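Local coordinates for DUF4393 domain-containing protein (Alcanivorax borkumensis, PDB 3H35) that is of unknown function but belongs to the abortive infection alpha family, grouped with helix-turn-helix proteins, so a role in phage defence is a tentative inference, at residues V87-G95 with D131-F141; F114-T125 with R158-G168. All coordinates share one frame; numbering follows the deposited sequence.

Contact 1: V87-G95 with D131-F141; sequences VLYRYSNAG and DYELCEGDSDF. With EDO (1,2-ethanediol), chain D.
Tyr91, near the end of strand 87-91, lies against Cys135, Asp138 and Phe141, and its side chain can be followed outward atom by atom. With CG anti to the backbone N (chi1 -172°), the ring leans over the start of the helix that contains Phe141. Tyr91 CB touches Phe141 CD1, 3.6 Å away. Next the ring receives Phe141 CB over the middle of one face, a CH-pi contact 4.0 Å from the Tyr91 centroid, while the two aromatic planes are inclined at 52°. At the rim, CD2 and CE2 meet the Cys135 side chain; Cys135 CB lies 4.0 Å from Tyr91 CD2, and the sulfur sits at the ring edge. At the tip, Tyr91 OH lies 3.1 Å from both Asp138 OD1 and Asp138 OD2, at an angle too poor for a hydrogen bond, with ring and carboxylate planes 27° apart; its polar link is a water, 2.9 Å from Tyr91 OH, that donates to Asp140 OD2. A tyrosine suits this place, its flat body filling an apolar slot and its hydroxyl reaching water. Asp138 is the N-cap of the following helix: Phe141 N, 3.0 Å from Asp138 OD2, donates to its anti lone pair. Past the strand, Asn93 ND2 donates to Asp131 OD1 at 2.8 Å, with the acceptor close to the amide plane. Ser92 OG closes an ST turn with Ala94 N and also bonds Ala72 O. The contact joins an outermost strand of the antiparallel sheet to helices 129-137 and 139-151, with strand 71-77 reaching Phe141 through Leu74 and helix 106-115 reaching Tyr91 through Ile106.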
loop_
_atom_site.group_PDB
_atom_site.type_symbol
_atom_site.label_atom_id
_atom_site.label_comp_id
_atom_site.label_asym_id
_atom_site.label_seq_id
_atom_site.Cartn_x
_atom_site.Cartn_y
_atom_site.Cartn_z
ATOM N N VAL A 87 0.642 9.663 -5.859
ATOM C CA VAL A 87 -0.768 9.396 -6.184
ATOM C C VAL A 87 -1.629 9.626 -4.931
ATOM O O VAL A 87 -1.368 9.040 -3.889
ATOM C CB VAL A 87 -0.975 7.941 -6.683
ATOM C CG1 VAL A 87 -2.437 7.572 -6.612
ATOM C CG2 VAL A 87 -0.381 7.741 -8.094
ATOM N N LEU A 88 -2.656 10.460 -5.023
ATOM C CA LEU A 88 -3.500 10.725 -3.867
ATOM C C LEU A 88 -4.873 10.098 -3.924
ATOM O O LEU A 88 -5.436 9.849 -2.898
ATOM C CB LEU A 88 -3.682 12.225 -3.662
ATOM C CG LEU A 88 -2.413 12.962 -3.264
ATOM C CD1 LEU A 88 -2.701 14.420 -2.986
ATOM C CD2 LEU A 88 -1.763 12.295 -2.048
ATOM N N TYR A 89 -5.435 9.895 -5.115
ATOM C CA TYR A 89 -6.830 9.606 -5.260
ATOM C C TYR A 89 -7.022 9.107 -6.664
ATOM O O TYR A 89 -6.367 9.579 -7.576
ATOM C CB TYR A 89 -7.669 10.884 -5.071
ATOM C CG TYR A 89 -9.186 10.693 -5.026
ATOM C CD1 TYR A 89 -9.821 10.449 -3.827
ATOM C CD2 TYR A 89 -9.997 10.845 -6.174
ATOM C CE1 TYR A 89 -11.175 10.318 -3.754
ATOM C CE2 TYR A 89 -11.390 10.691 -6.091
ATOM C CZ TYR A 89 -11.941 10.444 -4.869
ATOM O OH TYR A 89 -13.300 10.293 -4.699
ATOM N N ARG A 90 -7.903 8.142 -6.829
ATOM C CA ARG A 90 -8.173 7.597 -8.136
ATOM C C ARG A 90 -9.661 7.421 -8.336
ATOM O O ARG A 90 -10.367 7.117 -7.391
ATOM C CB ARG A 90 -7.424 6.307 -8.366
ATOM C CG ARG A 90 -5.988 6.564 -8.704
ATOM C CD ARG A 90 -5.184 5.316 -9.027
ATOM N NE ARG A 90 -4.087 5.665 -9.938
ATOM C CZ ARG A 90 -2.857 5.177 -9.886
ATOM N NH1 ARG A 90 -2.502 4.322 -8.932
ATOM N NH2 ARG A 90 -1.969 5.578 -10.783
ATOM N N TYR A 91 -10.108 7.665 -9.570
ATOM C CA TYR A 91 -11.515 7.650 -9.917
ATOM C C TYR A 91 -11.697 6.991 -11.271
ATOM O O TYR A 91 -10.855 7.093 -12.136
ATOM C CB TYR A 91 -12.099 9.084 -9.908
ATOM C CG TYR A 91 -13.598 9.125 -10.074
ATOM C CD1 TYR A 91 -14.448 9.053 -8.962
ATOM C CD2 TYR A 91 -14.169 9.182 -11.338
ATOM C CE1 TYR A 91 -15.836 9.061 -9.117
ATOM C CE2 TYR A 91 -15.554 9.184 -11.506
ATOM C CZ TYR A 91 -16.379 9.121 -10.393
ATOM O OH TYR A 91 -17.760 9.115 -10.574
ATOM N N SER A 92 -12.805 6.303 -11.455
ATOM C CA SER A 92 -13.074 5.686 -12.742
ATOM C C SER A 92 -14.554 5.545 -12.866
ATOM O O SER A 92 -15.250 5.580 -11.847
ATOM C CB SER A 92 -12.418 4.311 -12.834
ATOM O OG SER A 92 -12.720 3.675 -14.068
ATOM N N ASN A 93 -15.038 5.396 -14.101
ATOM C CA ASN A 93 -16.433 5.020 -14.346
ATOM C C ASN A 93 -16.599 3.533 -14.654
ATOM O O ASN A 93 -17.684 3.107 -15.014
ATOM C CB ASN A 93 -17.086 5.914 -15.438
ATOM C CG ASN A 93 -16.409 5.801 -16.779
ATOM O OD1 ASN A 93 -15.251 5.383 -16.874
ATOM N ND2 ASN A 93 -17.121 6.191 -17.841
ATOM N N ALA A 94 -15.539 2.747 -14.466
ATOM C CA ALA A 94 -15.568 1.300 -14.717
ATOM C C ALA A 94 -16.661 0.623 -13.870
ATOM O O ALA A 94 -17.175 -0.403 -14.248
ATOM C CB ALA A 94 -14.206 0.669 -14.415
ATOM N N GLY A 95 -17.008 1.206 -12.724
ATOM C CA GLY A 95 -18.091 0.673 -11.886
ATOM C C GLY A 95 -19.409 0.503 -12.605
ATOM O O GLY A 95 -20.147 -0.452 -12.339
ATOM N N ASP A 131 -15.037 8.834 -21.982
ATOM C CA ASP A 131 -15.080 8.392 -20.589
ATOM C C ASP A 131 -14.332 9.296 -19.603
ATOM O O ASP A 131 -14.818 9.565 -18.507
ATOM C CB ASP A 131 -14.567 6.963 -20.471
ATOM C CG ASP A 131 -15.544 5.963 -21.074
ATOM O OD1 ASP A 131 -16.667 5.868 -20.550
ATOM O OD2 ASP A 131 -15.204 5.310 -22.081
ATOM N N TYR A 132 -13.155 9.765 -19.983
ATOM C CA TYR A 132 -12.455 10.717 -19.132
ATOM C C TYR A 132 -13.325 11.948 -18.871
ATOM O O TYR A 132 -13.393 12.431 -17.734
ATOM C CB TYR A 132 -11.160 11.165 -19.779
ATOM C CG TYR A 132 -10.122 10.064 -19.932
ATOM C CD1 TYR A 132 -9.571 9.440 -18.824
ATOM C CD2 TYR A 132 -9.662 9.681 -21.194
ATOM C CE1 TYR A 132 -8.628 8.421 -18.969
ATOM C CE2 TYR A 132 -8.728 8.684 -21.347
ATOM C CZ TYR A 132 -8.196 8.052 -20.229
ATOM O OH TYR A 132 -7.245 7.061 -20.405
ATOM N N GLU A 133 -13.976 12.442 -19.942
ATOM C CA GLU A 133 -14.832 13.608 -19.874
ATOM C C GLU A 133 -16.005 13.370 -18.951
ATOM O O GLU A 133 -16.276 14.190 -18.079
ATOM C CB GLU A 133 -15.298 14.036 -21.280
ATOM C CG GLU A 133 -14.163 14.565 -22.134
ATOM C CD GLU A 133 -14.512 14.752 -23.626
ATOM O OE1 GLU A 133 -15.688 14.509 -24.046
ATOM O OE2 GLU A 133 -13.592 15.145 -24.385
ATOM N N LEU A 134 -16.678 12.236 -19.102
ATOM C CA LEU A 134 -17.704 11.844 -18.139
ATOM C C LEU A 134 -17.158 11.792 -16.714
ATOM O O LEU A 134 -17.823 12.258 -15.795
ATOM C CB LEU A 134 -18.289 10.469 -18.465
ATOM C CG LEU A 134 -19.102 10.334 -19.736
ATOM C CD1 LEU A 134 -19.470 8.860 -19.873
ATOM C CD2 LEU A 134 -20.379 11.289 -19.783
ATOM N N CYS A 135 -15.978 11.200 -16.509
ATOM C CA CYS A 135 -15.425 11.138 -15.169
ATOM C C CYS A 135 -15.090 12.524 -14.619
ATOM O O CYS A 135 -15.332 12.808 -13.445
ATOM C CB CYS A 135 -14.150 10.308 -15.152
ATOM S SG CYS A 135 -14.441 8.558 -15.345
ATOM N N GLU A 136 -14.478 13.357 -15.450
ATOM C CA GLU A 136 -14.077 14.674 -14.994
ATOM C C GLU A 136 -15.311 15.518 -14.626
ATOM O O GLU A 136 -15.243 16.400 -13.766
ATOM C CB GLU A 136 -13.206 15.372 -16.038
ATOM C CG GLU A 136 -11.786 14.808 -16.040
ATOM C CD GLU A 136 -11.019 15.026 -17.333
ATOM O OE1 GLU A 136 -11.622 15.473 -18.319
ATOM O OE2 GLU A 136 -9.806 14.709 -17.396
ATOM N N GLY A 137 -16.451 15.204 -15.226
ATOM C CA GLY A 137 -17.652 15.936 -14.919
ATOM C C GLY A 137 -18.342 15.460 -13.656
ATOM O O GLY A 137 -19.241 16.122 -13.170
ATOM N N ASP A 138 -17.955 14.313 -13.121
ATOM C CA ASP A 138 -18.649 13.801 -11.978
ATOM C C ASP A 138 -18.510 14.706 -10.742
ATOM O O ASP A 138 -17.413 15.115 -10.358
ATOM C CB ASP A 138 -18.146 12.402 -11.618
ATOM C CG ASP A 138 -18.881 11.831 -10.432
ATOM O OD1 ASP A 138 -19.995 11.311 -10.653
ATOM O OD2 ASP A 138 -18.372 11.904 -9.298
ATOM N N SER A 139 -19.625 14.950 -10.073
ATOM C CA SER A 139 -19.633 15.876 -8.947
ATOM C C SER A 139 -18.841 15.363 -7.717
ATOM O O SER A 139 -18.252 16.161 -7.010
ATOM C CB SER A 139 -21.071 16.229 -8.561
ATOM O OG SER A 139 -21.744 15.052 -8.119
ATOM N N ASP A 140 -18.827 14.052 -7.478
ATOM C CA ASP A 140 -18.104 13.480 -6.342
ATOM C C ASP A 140 -16.607 13.580 -6.552
ATOM O O ASP A 140 -15.879 13.904 -5.638
ATOM C CB ASP A 140 -18.438 12.001 -6.134
ATOM C CG ASP A 140 -19.856 11.774 -5.655
ATOM O OD1 ASP A 140 -20.349 12.511 -4.769
ATOM O OD2 ASP A 140 -20.477 10.821 -6.167
ATOM N N PHE A 141 -16.155 13.235 -7.745
ATOM C CA PHE A 141 -14.773 13.417 -8.087
ATOM C C PHE A 141 -14.362 14.887 -7.883
ATOM O O PHE A 141 -13.309 15.184 -7.285
ATOM C CB PHE A 141 -14.556 13.019 -9.540
ATOM C CG PHE A 141 -13.210 13.377 -10.036
ATOM C CD1 PHE A 141 -12.115 12.627 -9.659
ATOM C CD2 PHE A 141 -13.031 14.482 -10.836
ATOM C CE1 PHE A 141 -10.834 12.992 -10.065
ATOM C CE2 PHE A 141 -11.763 14.855 -11.256
ATOM C CZ PHE A 141 -10.659 14.100 -10.851
HETATM C C1 EDO D . -5.569 5.077 -5.287
HETATM O O1 EDO D . -5.779 5.874 -4.109
HETATM C C2 EDO D . -4.256 4.324 -5.251
HETATM O O2 EDO D . -3.766 4.238 -6.579
HETATM O O HOH W 1 -19.315 9.203 -8.180
#

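Contact 2: F114-T125 with R158-G168; sequences FAQGLVIASDFT and RRETLRISPLG
Ile120 and Arg163 pair through both backbone bonds at the heart of two antiparallel strands, and Ser122 with Thr161 repeats the arrangement two residues on. Packing is close on the side bearing Ala121 and Leu162. Here Leu162 CD1 meets Phe114 CE2 at 3.6 Å and also touches Val119 CB, while Val119 CG2 sits over the centre of the Phe114 ring; small and branched apolar groups suit this interior. At the turn into helix 166-175, Ser165 OG donates to Gly117 O at 2.6 Å and accepts from Gly168 N as the N-cap. Gly117 has the positive phi of a Schellman motif, a conformation glycine adopts easily, and Gly168 leaves room for Leu118 O. The other face is mixed: Ile120 packs its apolar side chain on Leu88 of the second subunit, whereas Ser122, Thr161 and Arg163 are polar. With Ser122 OG between the backbone N and the carbonyl carbon (chi1 60°), the hydroxyl receives Arg163 NE at 3.0 Å, in the guanidinium plane, and a water links it to Arg163 NH2 and Asp123 O. Thr161 OG1 donates to Asp123 O at 2.6 Å. Loose by contrast is the Asp123-Phe124 end, where a water bridges Phe124 N and Arg159 O. Arg158 NH1 forms a salt bridge with the exposed Asp123 at OD1 (3.0 Å), while NH2 holds Glu160 OE2; Glu160 OE1 accepts from Thr75 OG1 and meets Arg90. Strand 158-164 is flanked by strands 119-123 and 71-77; helix 56-65 packs on Val119 and Leu162, helix 129-137 on Phe124.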
loop_
_atom_site.group_PDB
_atom_site.type_symbol
_atom_site.label_atom_id
_atom_site.label_comp_id
_atom_site.label_asym_id
_atom_site.label_seq_id
_atom_site.Cartn_x
_atom_site.Cartn_y
_atom_site.Cartn_z
ATOM N N PHE A 114 -5.600 -1.254 -5.902
ATOM C CA PHE A 114 -4.184 -0.813 -6.070
ATOM C C PHE A 114 -3.335 -1.232 -4.892
ATOM O O PHE A 114 -2.254 -1.751 -5.117
ATOM C CB PHE A 114 -4.015 0.714 -6.330
ATOM C CG PHE A 114 -4.262 1.091 -7.777
ATOM C CD1 PHE A 114 -3.245 1.022 -8.714
ATOM C CD2 PHE A 114 -5.528 1.445 -8.205
ATOM C CE1 PHE A 114 -3.482 1.365 -10.068
ATOM C CE2 PHE A 114 -5.773 1.743 -9.544
ATOM C CZ PHE A 114 -4.729 1.711 -10.475
ATOM N N ALA A 115 -3.819 -1.044 -3.658
ATOM C CA ALA A 115 -2.966 -1.326 -2.483
ATOM C C ALA A 115 -2.641 -2.811 -2.477
ATOM O O ALA A 115 -1.551 -3.216 -2.042
ATOM C CB ALA A 115 -3.616 -0.906 -1.152
ATOM N N GLN A 116 -3.594 -3.609 -2.965
ATOM C CA GLN A 116 -3.446 -5.067 -3.008
ATOM C C GLN A 116 -2.647 -5.581 -4.244
ATOM O O GLN A 116 -2.419 -6.774 -4.376
ATOM C CB GLN A 116 -4.825 -5.719 -2.957
ATOM C CG GLN A 116 -5.466 -5.709 -1.606
ATOM C CD GLN A 116 -4.832 -6.710 -0.715
ATOM O OE1 GLN A 116 -5.052 -7.910 -0.872
ATOM N NE2 GLN A 116 -4.015 -6.240 0.223
ATOM N N GLY A 117 -2.254 -4.686 -5.141
ATOM C CA GLY A 117 -1.425 -5.042 -6.283
ATOM C C GLY A 117 -2.206 -5.770 -7.369
ATOM O O GLY A 117 -1.621 -6.436 -8.202
ATOM N N LEU A 118 -3.534 -5.611 -7.369
ATOM C CA LEU A 118 -4.406 -6.377 -8.238
ATOM C C LEU A 118 -4.625 -5.711 -9.595
ATOM O O LEU A 118 -5.040 -6.387 -10.540
ATOM C CB LEU A 118 -5.772 -6.623 -7.558
ATOM C CG LEU A 118 -5.762 -7.463 -6.276
ATOM C CD1 LEU A 118 -7.175 -7.694 -5.662
ATOM C CD2 LEU A 118 -5.010 -8.799 -6.527
ATOM N N VAL A 119 -4.375 -4.400 -9.672
ATOM C CA VAL A 119 -4.565 -3.608 -10.880
ATOM C C VAL A 119 -3.343 -2.698 -11.091
ATOM O O VAL A 119 -2.547 -2.486 -10.158
ATOM C CB VAL A 119 -5.822 -2.746 -10.772
ATOM C CG1 VAL A 119 -7.098 -3.619 -10.631
ATOM C CG2 VAL A 119 -5.725 -1.704 -9.620
ATOM N N ILE A 120 -3.202 -2.156 -12.287
ATOM C CA ILE A 120 -2.143 -1.198 -12.595
ATOM C C ILE A 120 -2.742 -0.028 -13.336
ATOM O O ILE A 120 -3.862 -0.145 -13.844
ATOM C CB ILE A 120 -1.004 -1.785 -13.444
ATOM C CG1 ILE A 120 -1.564 -2.414 -14.730
ATOM C CG2 ILE A 120 -0.182 -2.765 -12.619
ATOM C CD1 ILE A 120 -0.482 -2.883 -15.704
ATOM N N ALA A 121 -1.993 1.089 -13.370
ATOM C CA ALA A 121 -2.328 2.262 -14.157
ATOM C C ALA A 121 -1.338 2.379 -15.302
ATOM O O ALA A 121 -0.154 2.199 -15.102
ATOM C CB ALA A 121 -2.298 3.532 -13.293
ATOM N N SER A 122 -1.799 2.645 -16.511
ATOM C CA SER A 122 -0.885 2.942 -17.611
ATOM C C SER A 122 -1.350 4.229 -18.224
ATOM O O SER A 122 -2.290 4.887 -17.725
ATOM C CB SER A 122 -0.870 1.806 -18.641
ATOM O OG SER A 122 -2.168 1.591 -19.203
ATOM N N ASP A 123 -0.685 4.625 -19.304
ATOM C CA ASP A 123 -0.956 5.932 -19.904
ATOM C C ASP A 123 -2.320 6.054 -20.529
ATOM O O ASP A 123 -2.972 5.060 -20.876
ATOM C CB ASP A 123 0.051 6.239 -21.015
ATOM C CG ASP A 123 1.352 6.766 -20.487
ATOM O OD1 ASP A 123 1.554 6.782 -19.241
ATOM O OD2 ASP A 123 2.182 7.157 -21.336
ATOM N N PHE A 124 -2.669 7.322 -20.712
ATOM C CA PHE A 124 -3.862 7.763 -21.384
ATOM C C PHE A 124 -4.177 6.887 -22.575
ATOM O O PHE A 124 -3.275 6.528 -23.308
ATOM C CB PHE A 124 -3.581 9.203 -21.860
ATOM C CG PHE A 124 -4.599 9.755 -22.781
ATOM C CD1 PHE A 124 -5.810 10.201 -22.297
ATOM C CD2 PHE A 124 -4.331 9.877 -24.131
ATOM C CE1 PHE A 124 -6.764 10.746 -23.148
ATOM C CE2 PHE A 124 -5.259 10.411 -24.990
ATOM C CZ PHE A 124 -6.492 10.840 -24.501
ATOM N N THR A 125 -5.450 6.544 -22.761
ATOM C CA THR A 125 -5.896 5.858 -23.989
ATOM C C THR A 125 -6.843 6.754 -24.767
ATOM O O THR A 125 -7.910 7.117 -24.276
ATOM C CB THR A 125 -6.580 4.507 -23.669
ATOM O OG1 THR A 125 -5.646 3.701 -22.960
ATOM C CG2 THR A 125 -7.021 3.788 -24.960
ATOM N N ARG A 158 -4.331 13.475 -13.844
ATOM C CA ARG A 158 -3.727 12.805 -14.957
ATOM C C ARG A 158 -4.638 11.718 -15.451
ATOM O O ARG A 158 -5.092 10.884 -14.666
ATOM C CB ARG A 158 -2.379 12.209 -14.582
ATOM C CG ARG A 158 -1.644 11.674 -15.778
ATOM C CD ARG A 158 -0.192 11.310 -15.418
ATOM N NE ARG A 158 0.609 10.963 -16.600
ATOM C CZ ARG A 158 0.888 9.719 -17.004
ATOM N NH1 ARG A 158 1.633 9.521 -18.090
ATOM N NH2 ARG A 158 0.445 8.666 -16.334
ATOM N N ARG A 159 -4.894 11.738 -16.755
ATOM C CA ARG A 159 -5.678 10.729 -17.408
ATOM C C ARG A 159 -4.828 9.485 -17.653
ATOM O O ARG A 159 -3.794 9.523 -18.294
ATOM C CB ARG A 159 -6.259 11.235 -18.716
ATOM C CG ARG A 159 -7.308 12.339 -18.557
ATOM C CD ARG A 159 -7.613 12.939 -19.907
ATOM N NE ARG A 159 -8.805 13.767 -19.892
ATOM C CZ ARG A 159 -9.368 14.266 -20.978
ATOM N NH1 ARG A 159 -8.847 14.028 -22.182
ATOM N NH2 ARG A 159 -10.471 14.978 -20.865
ATOM N N GLU A 160 -5.305 8.372 -17.113
ATOM C CA GLU A 160 -4.605 7.112 -17.197
ATOM C C GLU A 160 -5.597 5.993 -17.590
ATOM O O GLU A 160 -6.786 6.238 -17.841
ATOM C CB GLU A 160 -3.910 6.847 -15.856
ATOM C CG GLU A 160 -2.857 7.927 -15.500
ATOM C CD GLU A 160 -2.124 7.670 -14.196
ATOM O OE1 GLU A 160 -2.687 7.034 -13.276
ATOM O OE2 GLU A 160 -0.969 8.117 -14.090
ATOM N N THR A 161 -5.080 4.777 -17.672
ATOM C CA THR A 161 -5.858 3.628 -18.044
ATOM C C THR A 161 -5.749 2.519 -16.989
ATOM O O THR A 161 -4.646 2.151 -16.580
ATOM C CB THR A 161 -5.380 3.118 -19.397
ATOM O OG1 THR A 161 -5.408 4.210 -20.344
ATOM C CG2 THR A 161 -6.274 1.963 -19.868
ATOM N N LEU A 162 -6.890 2.010 -16.539
ATOM C CA LEU A 162 -6.939 0.988 -15.493
ATOM C C LEU A 162 -6.927 -0.351 -16.153
ATOM O O LEU A 162 -7.710 -0.578 -17.058
ATOM C CB LEU A 162 -8.228 1.125 -14.680
ATOM C CG LEU A 162 -8.526 0.127 -13.559
ATOM C CD1 LEU A 162 -7.485 0.302 -12.414
ATOM C CD2 LEU A 162 -9.986 0.346 -13.069
ATOM N N ARG A 163 -6.064 -1.248 -15.681
ATOM C CA ARG A 163 -6.023 -2.641 -16.133
ATOM C C ARG A 163 -5.714 -3.585 -14.990
ATOM O O ARG A 163 -5.144 -3.168 -14.015
ATOM C CB ARG A 163 -4.897 -2.867 -17.116
ATOM C CG ARG A 163 -4.913 -1.980 -18.280
ATOM C CD ARG A 163 -3.570 -2.107 -18.965
ATOM N NE ARG A 163 -3.507 -1.011 -19.893
ATOM C CZ ARG A 163 -4.102 -1.002 -21.071
ATOM N NH1 ARG A 163 -4.769 -2.059 -21.498
ATOM N NH2 ARG A 163 -4.013 0.074 -21.810
ATOM N N ILE A 164 -6.003 -4.870 -15.189
ATOM C CA ILE A 164 -5.578 -5.920 -14.279
ATOM C C ILE A 164 -4.055 -6.035 -14.303
ATOM O O ILE A 164 -3.438 -5.855 -15.344
ATOM C CB ILE A 164 -6.243 -7.291 -14.633
ATOM C CG1 ILE A 164 -6.147 -8.248 -13.440
ATOM C CG2 ILE A 164 -5.585 -7.965 -15.875
ATOM C CD1 ILE A 164 -7.168 -9.364 -13.519
ATOM N N SER A 165 -3.463 -6.285 -13.147
ATOM C CA SER A 165 -2.014 -6.500 -13.021
ATOM C C SER A 165 -1.688 -7.984 -13.244
ATOM O O SER A 165 -2.571 -8.829 -13.164
ATOM C CB SER A 165 -1.554 -6.117 -11.622
ATOM O OG SER A 165 -1.939 -7.084 -10.650
ATOM N N PRO A 166 -0.417 -8.304 -13.483
ATOM C CA PRO A 166 0.068 -9.695 -13.519
ATOM C C PRO A 166 -0.300 -10.488 -12.266
ATOM O O PRO A 166 -0.607 -11.672 -12.337
ATOM C CB PRO A 166 1.585 -9.530 -13.586
ATOM C CG PRO A 166 1.793 -8.231 -14.232
ATOM C CD PRO A 166 0.663 -7.346 -13.728
ATOM N N LEU A 167 -0.269 -9.825 -11.110
ATOM C CA LEU A 167 -0.599 -10.498 -9.878
ATOM C C LEU A 167 -2.092 -10.764 -9.829
ATOM O O LEU A 167 -2.535 -11.830 -9.382
ATOM C CB LEU A 167 -0.132 -9.666 -8.679
ATOM C CG LEU A 167 1.393 -9.417 -8.550
ATOM C CD1 LEU A 167 1.715 -8.503 -7.340
ATOM C CD2 LEU A 167 2.191 -10.723 -8.419
ATOM N N GLY A 168 -2.891 -9.799 -10.252
ATOM C CA GLY A 168 -4.336 -10.015 -10.282
ATOM C C GLY A 168 -4.694 -11.145 -11.254
ATOM O O GLY A 168 -5.553 -11.998 -10.976
HETATM O O HOH W 2 -2.622 2.420 -21.691
HETATM O O HOH W 3 -1.040 9.381 -19.300
#

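In the fold
Contacts 1 and 2, their centres about 14 Å apart, work on one four-stranded antiparallel sheet: 87-91 and 119-123 are its outermost strands in this chain. Helix 129-137 ties them together, for Glu136 OE1 forms a salt bridge with Arg159 NH2 at 2.8 Å and Tyr132 OH probably hydrogen-bonds Glu160 O at 2.7 Å. Across the sheet, Arg90 salt-bridges Glu160 and makes a cation-pi contact with Phe114. Arg90 NH1 also donates to O2 of a 1,2-ethanediol, probably from the crystallisation liquor, which lies about 3 Å from the Phe114 side chain. Both contacts touch the second subunit; the protein's function is unassigned, so no site can be tied to this region.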